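Long-range contacts in putative transcriptional regulator (Streptomyces coelicolor, PDB 2ZB9), which probably binds regulatory DNA sequences and controls transcription as a member of the TetR family: residues A[41-49]-A[60-71]; A[92-103]-A[190-199]. All coordinates share one frame; numbering follows the deposited sequence.

Contact 1 of 2, residues A[41-49]-A[60-71]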
loop_
_atom_site.group_PDB
_atom_site.type_symbol
_atom_site.label_atom_id
_atom_site.label_comp_id
_atom_site.label_asym_id
_atom_site.label_seq_id
_atom_site.Cartn_x
_atom_site.Cartn_y
_atom_site.Cartn_z
ATOM N N THR A 41 -0.644 -12.939 15.229
ATOM C CA THR A 41 0.597 -12.366 15.734
ATOM C C THR A 41 0.646 -12.088 17.233
ATOM O O THR A 41 1.688 -12.281 17.871
ATOM C CB THR A 41 0.918 -11.058 14.997
ATOM O OG1 THR A 41 0.883 -11.298 13.589
ATOM C CG2 THR A 41 2.307 -10.552 15.382
ATOM N N ALA A 42 -0.464 -11.624 17.797
ATOM C CA ALA A 42 -0.501 -11.312 19.221
ATOM C C ALA A 42 -0.222 -12.558 20.068
ATOM O O ALA A 42 0.343 -12.465 21.157
ATOM C CB ALA A 42 -1.869 -10.700 19.594
ATOM N N GLN A 43 -0.609 -13.718 19.546
ATOM C CA GLN A 43 -0.418 -14.987 20.238
ATOM C C GLN A 43 0.997 -15.542 20.126
ATOM O O GLN A 43 1.389 -16.417 20.905
ATOM C CB GLN A 43 -1.406 -16.027 19.701
ATOM C CG GLN A 43 -2.850 -15.812 20.132
ATOM C CD GLN A 43 -3.049 -16.066 21.614
ATOM O OE1 GLN A 43 -2.937 -15.153 22.442
ATOM N NE2 GLN A 43 -3.331 -17.321 21.961
ATOM N N LEU A 44 1.765 -15.039 19.165
ATOM C CA LEU A 44 3.124 -15.516 18.970
ATOM C C LEU A 44 4.087 -15.025 20.048
ATOM O O LEU A 44 4.210 -13.822 20.283
ATOM C CB LEU A 44 3.641 -15.086 17.595
ATOM C CG LEU A 44 5.039 -15.574 17.205
ATOM C CD1 LEU A 44 5.033 -17.093 17.085
ATOM C CD2 LEU A 44 5.458 -14.936 15.877
ATOM N N THR A 45 4.758 -15.967 20.708
ATOM C CA THR A 45 5.736 -15.633 21.741
ATOM C C THR A 45 6.940 -16.566 21.618
ATOM O O THR A 45 6.820 -17.696 21.136
ATOM C CB THR A 45 5.170 -15.806 23.175
ATOM O OG1 THR A 45 4.933 -17.196 23.421
ATOM C CG2 THR A 45 3.872 -15.026 23.357
ATOM N N PHE A 46 8.096 -16.091 22.059
ATOM C CA PHE A 46 9.309 -16.902 22.022
ATOM C C PHE A 46 9.135 -18.121 22.933
ATOM O O PHE A 46 9.563 -19.222 22.597
ATOM C CB PHE A 46 10.505 -16.059 22.475
ATOM C CG PHE A 46 11.045 -15.148 21.405
ATOM C CD1 PHE A 46 12.063 -15.577 20.559
ATOM C CD2 PHE A 46 10.526 -13.868 21.232
ATOM C CE1 PHE A 46 12.563 -14.745 19.554
ATOM C CE2 PHE A 46 11.018 -13.024 20.228
ATOM C CZ PHE A 46 12.039 -13.465 19.387
ATOM N N GLU A 47 8.487 -17.911 24.077
ATOM C CA GLU A 47 8.241 -18.983 25.043
ATOM C C GLU A 47 7.349 -20.063 24.444
ATOM O O GLU A 47 7.526 -21.254 24.706
ATOM C CB GLU A 47 7.566 -18.418 26.299
ATOM C CG GLU A 47 8.441 -18.396 27.547
ATOM C CD GLU A 47 8.746 -16.989 28.041
ATOM O OE1 GLU A 47 9.298 -16.853 29.159
ATOM O OE2 GLU A 47 8.442 -16.018 27.314
ATOM N N ARG A 48 6.386 -19.635 23.639
ATOM C CA ARG A 48 5.450 -20.545 22.994
ATOM C C ARG A 48 6.162 -21.342 21.895
ATOM O O ARG A 48 5.984 -22.557 21.772
ATOM C CB ARG A 48 4.293 -19.729 22.408
ATOM C CG ARG A 48 3.184 -20.530 21.760
ATOM C CD ARG A 48 2.200 -21.096 22.766
ATOM N NE ARG A 48 1.143 -21.831 22.079
ATOM C CZ ARG A 48 0.052 -21.280 21.558
ATOM N NH1 ARG A 48 -0.151 -19.972 21.647
ATOM N NH2 ARG A 48 -0.832 -22.043 20.924
ATOM N N VAL A 49 6.969 -20.655 21.095
ATOM C CA VAL A 49 7.713 -21.309 20.022
ATOM C C VAL A 49 8.731 -22.296 20.597
ATOM O O VAL A 49 8.903 -23.404 20.081
ATOM C CB VAL A 49 8.465 -20.271 19.152
ATOM C CG1 VAL A 49 9.402 -20.982 18.174
ATOM C CG2 VAL A 49 7.459 -19.403 18.396
ATOM N N LEU A 60 16.654 -19.291 20.076
ATOM C CA LEU A 60 15.651 -18.485 19.383
ATOM C C LEU A 60 16.058 -17.013 19.346
ATOM O O LEU A 60 16.047 -16.379 18.291
ATOM C CB LEU A 60 14.298 -18.635 20.080
ATOM C CG LEU A 60 13.286 -19.669 19.572
ATOM C CD1 LEU A 60 13.973 -20.915 19.031
ATOM C CD2 LEU A 60 12.334 -20.003 20.704
ATOM N N TYR A 61 16.428 -16.478 20.501
ATOM C CA TYR A 61 16.847 -15.084 20.602
ATOM C C TYR A 61 18.025 -14.769 19.678
ATOM O O TYR A 61 18.117 -13.669 19.134
ATOM C CB TYR A 61 17.211 -14.757 22.053
ATOM C CG TYR A 61 16.020 -14.655 22.989
ATOM C CD1 TYR A 61 16.154 -14.931 24.349
ATOM C CD2 TYR A 61 14.767 -14.269 22.518
ATOM C CE1 TYR A 61 15.065 -14.828 25.220
ATOM C CE2 TYR A 61 13.671 -14.160 23.379
ATOM C CZ TYR A 61 13.828 -14.442 24.729
ATOM O OH TYR A 61 12.750 -14.344 25.583
ATOM N N LYS A 62 18.915 -15.737 19.491
ATOM C CA LYS A 62 20.078 -15.544 18.626
ATOM C C LYS A 62 19.693 -15.374 17.160
ATOM O O LYS A 62 20.270 -14.546 16.448
ATOM C CB LYS A 62 21.034 -16.736 18.725
ATOM C CG LYS A 62 21.657 -16.972 20.086
ATOM C CD LYS A 62 22.601 -18.162 19.998
ATOM C CE LYS A 62 23.188 -18.543 21.344
ATOM N NZ LYS A 62 24.049 -19.752 21.191
ATOM N N TRP A 63 18.731 -16.173 16.706
ATOM C CA TRP A 63 18.294 -16.113 15.316
ATOM C C TRP A 63 17.276 -15.014 15.027
ATOM O O TRP A 63 17.234 -14.481 13.920
ATOM C CB TRP A 63 17.714 -17.461 14.886
ATOM C CG TRP A 63 18.713 -18.565 14.849
ATOM C CD1 TRP A 63 20.044 -18.456 14.565
ATOM C CD2 TRP A 63 18.449 -19.961 15.014
ATOM N NE1 TRP A 63 20.624 -19.700 14.539
ATOM C CE2 TRP A 63 19.668 -20.644 14.812
ATOM C CE3 TRP A 63 17.299 -20.705 15.312
ATOM C CZ2 TRP A 63 19.773 -22.036 14.896
ATOM C CZ3 TRP A 63 17.402 -22.093 15.397
ATOM C CH2 TRP A 63 18.633 -22.742 15.188
ATOM N N TRP A 64 16.453 -14.680 16.013
ATOM C CA TRP A 64 15.448 -13.638 15.834
ATOM C C TRP A 64 15.502 -12.678 17.009
ATOM O O TRP A 64 14.963 -12.952 18.082
ATOM C CB TRP A 64 14.056 -14.261 15.706
ATOM C CG TRP A 64 13.966 -15.191 14.543
ATOM C CD1 TRP A 64 13.866 -14.848 13.226
ATOM C CD2 TRP A 64 14.063 -16.618 14.579
ATOM N NE1 TRP A 64 13.902 -15.974 12.437
ATOM C CE2 TRP A 64 14.025 -17.079 13.243
ATOM C CE3 TRP A 64 14.183 -17.562 15.612
ATOM C CZ2 TRP A 64 14.104 -18.431 12.909
ATOM C CZ3 TRP A 64 14.260 -18.910 15.282
ATOM C CH2 TRP A 64 14.222 -19.331 13.943
ATOM N N PRO A 65 16.151 -11.524 16.811
ATOM C CA PRO A 65 16.315 -10.483 17.825
ATOM C C PRO A 65 15.021 -9.877 18.354
ATOM O O PRO A 65 15.030 -9.185 19.369
ATOM C CB PRO A 65 17.196 -9.459 17.116
ATOM C CG PRO A 65 16.725 -9.567 15.692
ATOM C CD PRO A 65 16.679 -11.071 15.513
ATOM N N SER A 66 13.906 -10.132 17.682
ATOM C CA SER A 66 12.647 -9.575 18.151
ATOM C C SER A 66 11.436 -10.373 17.710
ATOM O O SER A 66 11.506 -11.203 16.806
ATOM C CB SER A 66 12.486 -8.137 17.657
ATOM O OG SER A 66 12.190 -8.119 16.270
ATOM N N LYS A 67 10.319 -10.099 18.368
ATOM C CA LYS A 67 9.053 -10.743 18.063
ATOM C C LYS A 67 8.693 -10.434 16.604
ATOM O O LYS A 67 8.201 -11.298 15.875
ATOM C CB LYS A 67 7.993 -10.203 19.026
ATOM C CG LYS A 67 6.552 -10.319 18.572
ATOM C CD LYS A 67 6.068 -11.747 18.526
ATOM C CE LYS A 67 4.571 -11.776 18.248
ATOM N NZ LYS A 67 3.809 -11.104 19.339
ATOM N N GLY A 68 8.956 -9.197 16.187
ATOM C CA GLY A 68 8.669 -8.789 14.824
ATOM C C GLY A 68 9.422 -9.623 13.807
ATOM O O GLY A 68 8.835 -10.116 12.845
ATOM N N ALA A 69 10.725 -9.786 14.021
ATOM C CA ALA A 69 11.553 -10.581 13.122
ATOM C C ALA A 69 11.108 -12.039 13.117
ATOM O O ALA A 69 11.138 -12.704 12.075
ATOM C CB ALA A 69 13.015 -10.491 13.537
ATOM N N LEU A 70 10.700 -12.534 14.282
ATOM C CA LEU A 70 10.250 -13.916 14.401
ATOM C C LEU A 70 8.998 -14.135 13.554
ATOM O O LEU A 70 8.927 -15.074 12.765
ATOM C CB LEU A 70 9.948 -14.259 15.862
ATOM C CG LEU A 70 9.523 -15.703 16.132
ATOM C CD1 LEU A 70 10.678 -16.648 15.828
ATOM C CD2 LEU A 70 9.099 -15.847 17.583
ATOM N N ALA A 71 8.017 -13.257 13.716
ATOM C CA ALA A 71 6.777 -13.363 12.962
ATOM C C ALA A 71 6.994 -13.228 11.454
ATOM O O ALA A 71 6.499 -14.055 10.688
ATOM C CB ALA A 71 5.788 -12.318 13.444
#

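Contact 2 of 2, residues A[92-103]-A[190-199]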
loop_
_atom_site.group_PDB
_atom_site.type_symbol
_atom_site.label_atom_id
_atom_site.label_comp_id
_atom_site.label_asym_id
_atom_site.label_seq_id
_atom_site.Cartn_x
_atom_site.Cartn_y
_atom_site.Cartn_z
ATOM N N ARG A 92 1.543 -13.799 -18.992
ATOM C CA ARG A 92 0.172 -13.425 -18.661
ATOM C C ARG A 92 -0.463 -14.481 -17.760
ATOM O O ARG A 92 -0.996 -14.163 -16.702
ATOM C CB ARG A 92 -0.666 -13.261 -19.935
ATOM C CG ARG A 92 -2.081 -12.731 -19.676
ATOM C CD ARG A 92 -2.909 -12.707 -20.960
ATOM N NE ARG A 92 -2.288 -11.870 -21.983
ATOM C CZ ARG A 92 -2.662 -10.626 -22.260
ATOM N NH1 ARG A 92 -3.665 -10.069 -21.594
ATOM N NH2 ARG A 92 -2.029 -9.937 -23.201
ATOM N N ALA A 93 -0.390 -15.741 -18.183
ATOM C CA ALA A 93 -0.953 -16.845 -17.415
ATOM C C ALA A 93 -0.288 -16.997 -16.056
ATOM O O ALA A 93 -0.967 -17.166 -15.046
ATOM C CB ALA A 93 -0.827 -18.147 -18.198
ATOM N N ASP A 94 1.039 -16.935 -16.028
ATOM C CA ASP A 94 1.768 -17.082 -14.770
ATOM C C ASP A 94 1.451 -15.953 -13.792
ATOM O O ASP A 94 1.240 -16.191 -12.601
ATOM C CB ASP A 94 3.277 -17.140 -15.029
ATOM C CG ASP A 94 3.677 -18.312 -15.912
ATOM O OD1 ASP A 94 2.888 -19.276 -16.032
ATOM O OD2 ASP A 94 4.790 -18.279 -16.475
ATOM N N LEU A 95 1.410 -14.727 -14.302
ATOM C CA LEU A 95 1.105 -13.561 -13.477
ATOM C C LEU A 95 -0.308 -13.686 -12.885
ATOM O O LEU A 95 -0.522 -13.392 -11.705
ATOM C CB LEU A 95 1.226 -12.288 -14.327
ATOM C CG LEU A 95 2.106 -11.115 -13.866
ATOM C CD1 LEU A 95 3.374 -11.595 -13.169
ATOM C CD2 LEU A 95 2.463 -10.273 -15.088
ATOM N N LEU A 96 -1.266 -14.133 -13.694
ATOM C CA LEU A 96 -2.641 -14.301 -13.216
ATOM C C LEU A 96 -2.676 -15.377 -12.140
ATOM O O LEU A 96 -3.325 -15.220 -11.110
ATOM C CB LEU A 96 -3.588 -14.717 -14.351
ATOM C CG LEU A 96 -4.467 -13.745 -15.157
ATOM C CD1 LEU A 96 -4.573 -12.381 -14.481
ATOM C CD2 LEU A 96 -3.899 -13.613 -16.550
ATOM N N ALA A 97 -1.970 -16.474 -12.376
ATOM C CA ALA A 97 -1.941 -17.568 -11.404
ATOM C C ALA A 97 -1.328 -17.136 -10.077
ATOM O O ALA A 97 -1.836 -17.483 -9.017
ATOM C CB ALA A 97 -1.169 -18.758 -11.969
ATOM N N GLN A 98 -0.242 -16.370 -10.130
ATOM C CA GLN A 98 0.415 -15.925 -8.901
ATOM C C GLN A 98 -0.413 -14.869 -8.166
ATOM O O GLN A 98 -0.549 -14.932 -6.950
ATOM C CB GLN A 98 1.815 -15.383 -9.216
ATOM C CG GLN A 98 2.776 -15.296 -8.028
ATOM C CD GLN A 98 2.426 -14.194 -7.050
ATOM O OE1 GLN A 98 1.792 -13.207 -7.414
ATOM N NE2 GLN A 98 2.864 -14.344 -5.802
ATOM N N LEU A 99 -0.966 -13.904 -8.896
ATOM C CA LEU A 99 -1.780 -12.861 -8.270
ATOM C C LEU A 99 -3.030 -13.462 -7.619
ATOM O O LEU A 99 -3.508 -12.956 -6.602
ATOM C CB LEU A 99 -2.221 -11.793 -9.285
ATOM C CG LEU A 99 -1.476 -10.466 -9.502
ATOM C CD1 LEU A 99 -0.957 -9.926 -8.169
ATOM C CD2 LEU A 99 -0.340 -10.661 -10.472
ATOM N N ARG A 100 -3.566 -14.530 -8.207
ATOM C CA ARG A 100 -4.756 -15.171 -7.636
ATOM C C ARG A 100 -4.423 -15.922 -6.351
ATOM O O ARG A 100 -5.192 -15.893 -5.391
ATOM C CB ARG A 100 -5.408 -16.108 -8.655
ATOM C CG ARG A 100 -6.279 -15.353 -9.657
ATOM C CD ARG A 100 -6.643 -16.180 -10.883
ATOM N NE ARG A 100 -7.391 -15.348 -11.822
ATOM C CZ ARG A 100 -7.541 -15.600 -13.120
ATOM N NH1 ARG A 100 -6.997 -16.678 -13.670
ATOM N NH2 ARG A 100 -8.231 -14.752 -13.872
ATOM N N ALA A 101 -3.276 -16.593 -6.325
ATOM C CA ALA A 101 -2.869 -17.303 -5.118
ATOM C C ALA A 101 -2.605 -16.239 -4.038
ATOM O O ALA A 101 -2.939 -16.421 -2.865
ATOM C CB ALA A 101 -1.609 -18.127 -5.392
ATOM N N PHE A 102 -2.028 -15.114 -4.455
ATOM C CA PHE A 102 -1.731 -14.010 -3.546
ATOM C C PHE A 102 -3.026 -13.459 -2.963
ATOM O O PHE A 102 -3.138 -13.239 -1.760
ATOM C CB PHE A 102 -0.996 -12.900 -4.299
ATOM C CG PHE A 102 -0.702 -11.689 -3.465
ATOM C CD1 PHE A 102 0.216 -11.752 -2.425
ATOM C CD2 PHE A 102 -1.327 -10.473 -3.733
ATOM C CE1 PHE A 102 0.515 -10.614 -1.661
ATOM C CE2 PHE A 102 -1.038 -9.332 -2.978
ATOM C CZ PHE A 102 -0.115 -9.406 -1.942
ATOM N N THR A 103 -4.000 -13.228 -3.835
ATOM C CA THR A 103 -5.295 -12.710 -3.424
ATOM C C THR A 103 -5.991 -13.669 -2.467
ATOM O O THR A 103 -6.602 -13.245 -1.488
ATOM C CB THR A 103 -6.192 -12.446 -4.655
ATOM O OG1 THR A 103 -5.669 -11.324 -5.377
ATOM C CG2 THR A 103 -7.627 -12.144 -4.235
ATOM N N VAL A 190 -8.157 -8.441 -9.869
ATOM C CA VAL A 190 -6.904 -9.099 -10.196
ATOM C C VAL A 190 -6.686 -9.196 -11.703
ATOM O O VAL A 190 -5.644 -8.791 -12.212
ATOM C CB VAL A 190 -6.871 -10.517 -9.604
ATOM C CG1 VAL A 190 -5.689 -11.293 -10.160
ATOM C CG2 VAL A 190 -6.792 -10.434 -8.087
ATOM N N THR A 191 -7.675 -9.733 -12.412
ATOM C CA THR A 191 -7.569 -9.891 -13.856
ATOM C C THR A 191 -7.362 -8.563 -14.569
ATOM O O THR A 191 -6.571 -8.484 -15.507
ATOM C CB THR A 191 -8.816 -10.593 -14.438
ATOM O OG1 THR A 191 -8.992 -11.857 -13.787
ATOM C CG2 THR A 191 -8.647 -10.836 -15.926
ATOM N N ALA A 192 -8.058 -7.523 -14.119
ATOM C CA ALA A 192 -7.931 -6.198 -14.726
ATOM C C ALA A 192 -6.536 -5.601 -14.523
ATOM O O ALA A 192 -6.019 -4.898 -15.393
ATOM C CB ALA A 192 -8.997 -5.251 -14.157
ATOM N N LEU A 193 -5.929 -5.876 -13.374
ATOM C CA LEU A 193 -4.594 -5.357 -13.088
ATOM C C LEU A 193 -3.606 -5.827 -14.146
ATOM O O LEU A 193 -2.795 -5.049 -14.635
ATOM C CB LEU A 193 -4.104 -5.829 -11.718
ATOM C CG LEU A 193 -4.788 -5.303 -10.455
ATOM C CD1 LEU A 193 -4.133 -5.974 -9.239
ATOM C CD2 LEU A 193 -4.649 -3.785 -10.364
ATOM N N VAL A 194 -3.678 -7.107 -14.494
ATOM C CA VAL A 194 -2.773 -7.683 -15.486
ATOM C C VAL A 194 -3.089 -7.261 -16.924
ATOM O O VAL A 194 -2.188 -6.901 -17.677
ATOM C CB VAL A 194 -2.785 -9.222 -15.399
ATOM C CG1 VAL A 194 -1.837 -9.820 -16.430
ATOM C CG2 VAL A 194 -2.392 -9.658 -13.997
ATOM N N THR A 195 -4.361 -7.293 -17.309
ATOM C CA THR A 195 -4.710 -6.917 -18.676
ATOM C C THR A 195 -4.414 -5.443 -18.956
ATOM O O THR A 195 -3.933 -5.104 -20.032
ATOM C CB THR A 195 -6.198 -7.216 -19.002
ATOM O OG1 THR A 195 -7.044 -6.328 -18.266
ATOM C CG2 THR A 195 -6.541 -8.651 -18.635
ATOM N N ASN A 196 -4.701 -4.569 -17.993
ATOM C CA ASN A 196 -4.438 -3.139 -18.172
ATOM C C ASN A 196 -2.972 -2.897 -18.476
ATOM O O ASN A 196 -2.619 -2.171 -19.402
ATOM C CB ASN A 196 -4.795 -2.349 -16.914
ATOM C CG ASN A 196 -6.282 -2.228 -16.699
ATOM O OD1 ASN A 196 -7.071 -2.406 -17.624
ATOM N ND2 ASN A 196 -6.677 -1.896 -15.473
ATOM N N LEU A 197 -2.122 -3.526 -17.678
ATOM C CA LEU A 197 -0.685 -3.385 -17.801
ATOM C C LEU A 197 -0.113 -4.004 -19.069
ATOM O O LEU A 197 0.623 -3.352 -19.810
ATOM C CB LEU A 197 -0.036 -4.011 -16.574
ATOM C CG LEU A 197 1.031 -3.213 -15.839
ATOM C CD1 LEU A 197 0.727 -1.721 -15.865
ATOM C CD2 LEU A 197 1.095 -3.741 -14.415
ATOM N N LEU A 198 -0.447 -5.263 -19.310
ATOM C CA LEU A 198 0.045 -5.968 -20.480
ATOM C C LEU A 198 -0.501 -5.409 -21.789
ATOM O O LEU A 198 0.252 -5.206 -22.739
ATOM C CB LEU A 198 -0.295 -7.464 -20.368
ATOM C CG LEU A 198 0.733 -8.442 -19.763
ATOM C CD1 LEU A 198 1.471 -7.814 -18.606
ATOM C CD2 LEU A 198 0.018 -9.709 -19.325
ATOM N N ASP A 199 -1.804 -5.143 -21.834
ATOM C CA ASP A 199 -2.431 -4.641 -23.054
ATOM C C ASP A 199 -2.511 -3.118 -23.180
ATOM O O ASP A 199 -2.714 -2.592 -24.276
ATOM C CB ASP A 199 -3.840 -5.239 -23.204
ATOM C CG ASP A 199 -3.842 -6.770 -23.166
ATOM O OD1 ASP A 199 -2.934 -7.382 -23.760
ATOM O OD2 ASP A 199 -4.754 -7.364 -22.552
#

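Contact 1 of 2, residues A[41-49]-A[60-71]
F46 pushes its ring into a hole formed by L60, Y61, K67 and L70, and so packs the first helix of the predicted helix-turn-helix (residues 45-64) against the second helix and the helix that follows it. Aromatic and apolar contacts do most of the work. L70 CD2 stands 4.0 Å from the centroid of the F46 ring and only 6° off its normal, a CH-pi contact over the face. On the opposite face Y61 CE2 comes within 3.4 Å of F46 CG, with the two ring planes inclined at 52°. L60 CB lies at the rim of the F46 ring, near its plane, and the backbone at S66 and K67 closes in on the edge as well. The same L70 CD2 also reaches V49 CG2 and L44 CG, while L44 CD2 rests 3.6 Å from A71 CB. Behind these, W64 faces helix 20-39 and its NE1 is hydrogen-bonded to D73.

The polar contacts come from K67. Its chain bends at chi2 and again at chi4 (-62°), which carries the ammonium to the turn before helix 46-53. There it makes two weak hydrogen bonds to main-chain oxygens, and its CE packs on L44 CB on the way. K67 NZ lies 2.8 Å from T41 O and 2.9 Å from L44 O.

Contact 2 of 2, residues A[92-103]-A[190-199]
R92 reaches across to the last turn of helix 187-199, its side chain seated among V194, T195, L198 and D199. Its CB and CG both lie against L198 CD2, CB at 3.7 Å. The chain runs out with CG anti to the backbone N (chi1 -174°), then bends at chi3, which keeps NE 4.1 Å from L198 CD2 and sets that methyl above the centre of the guanidinium face. At the tip, NH2 meets D199 OD1 at 2.8 Å and NH1 meets D199 OD2 at 3.1 Å. This is an end-on, two-nitrogen salt bridge, nearly straight at both hydrogens, with each oxygen met on its syn side but somewhat out of the carboxylate plane, the guanidinium and carboxylate planes being 21° apart. Cut back to alanine, R92 would keep only its CB against L198, and the D199 carboxylate would probably lose its two-nitrogen partner.

Segments 92-103 and 190-199 run roughly antiparallel, at 149°, their axes coming as close as 9.8 Å, within the all-helical C-terminal domain of the TetR fold. Helix 187-199 also faces the second subunit, where L197 packs on L197 of that chain.

Further along, V194 CG2 meets L96 CD1 at 3.5 Å, and V190 CG1 packs on L99 CB at 3.6 Å. R100 CG lies near the same V190 methyl, and its extended chain brings NH2 to a hydrogen bond with T191 OG1, 3.0 Å away and somewhat out of the guanidinium plane. T191 OG1 is also hydrogen-bonded to D187 O, and R100 NE forms a salt bridge with the D187 carboxylate. T103 OG1 donates to L99 O within its own helix.

Overall arrangement
From the N terminus, helix 20-39 leads into contact 1, where residues 41-49 meet 60-71 with ten residues between them, which finish helix 46-53 and begin helix 57-63, closing what is predicted to be the helix-turn-helix DNA-binding unit. Helix 67-83 then carries the chain out of it, and helix 91-108 follows with the first half of contact 2. The chain makes a much longer excursion through helices 110-122, 126-153 and 163-179 before residues 190-199 return to 92-103. The two loops lie in series, neither nested nor crossed. The centres of the two contacts are about 34 Å apart, on opposite sides of the chain's centre. Contact 2 ties helix 91-108 to helix 187-199, far along the chain.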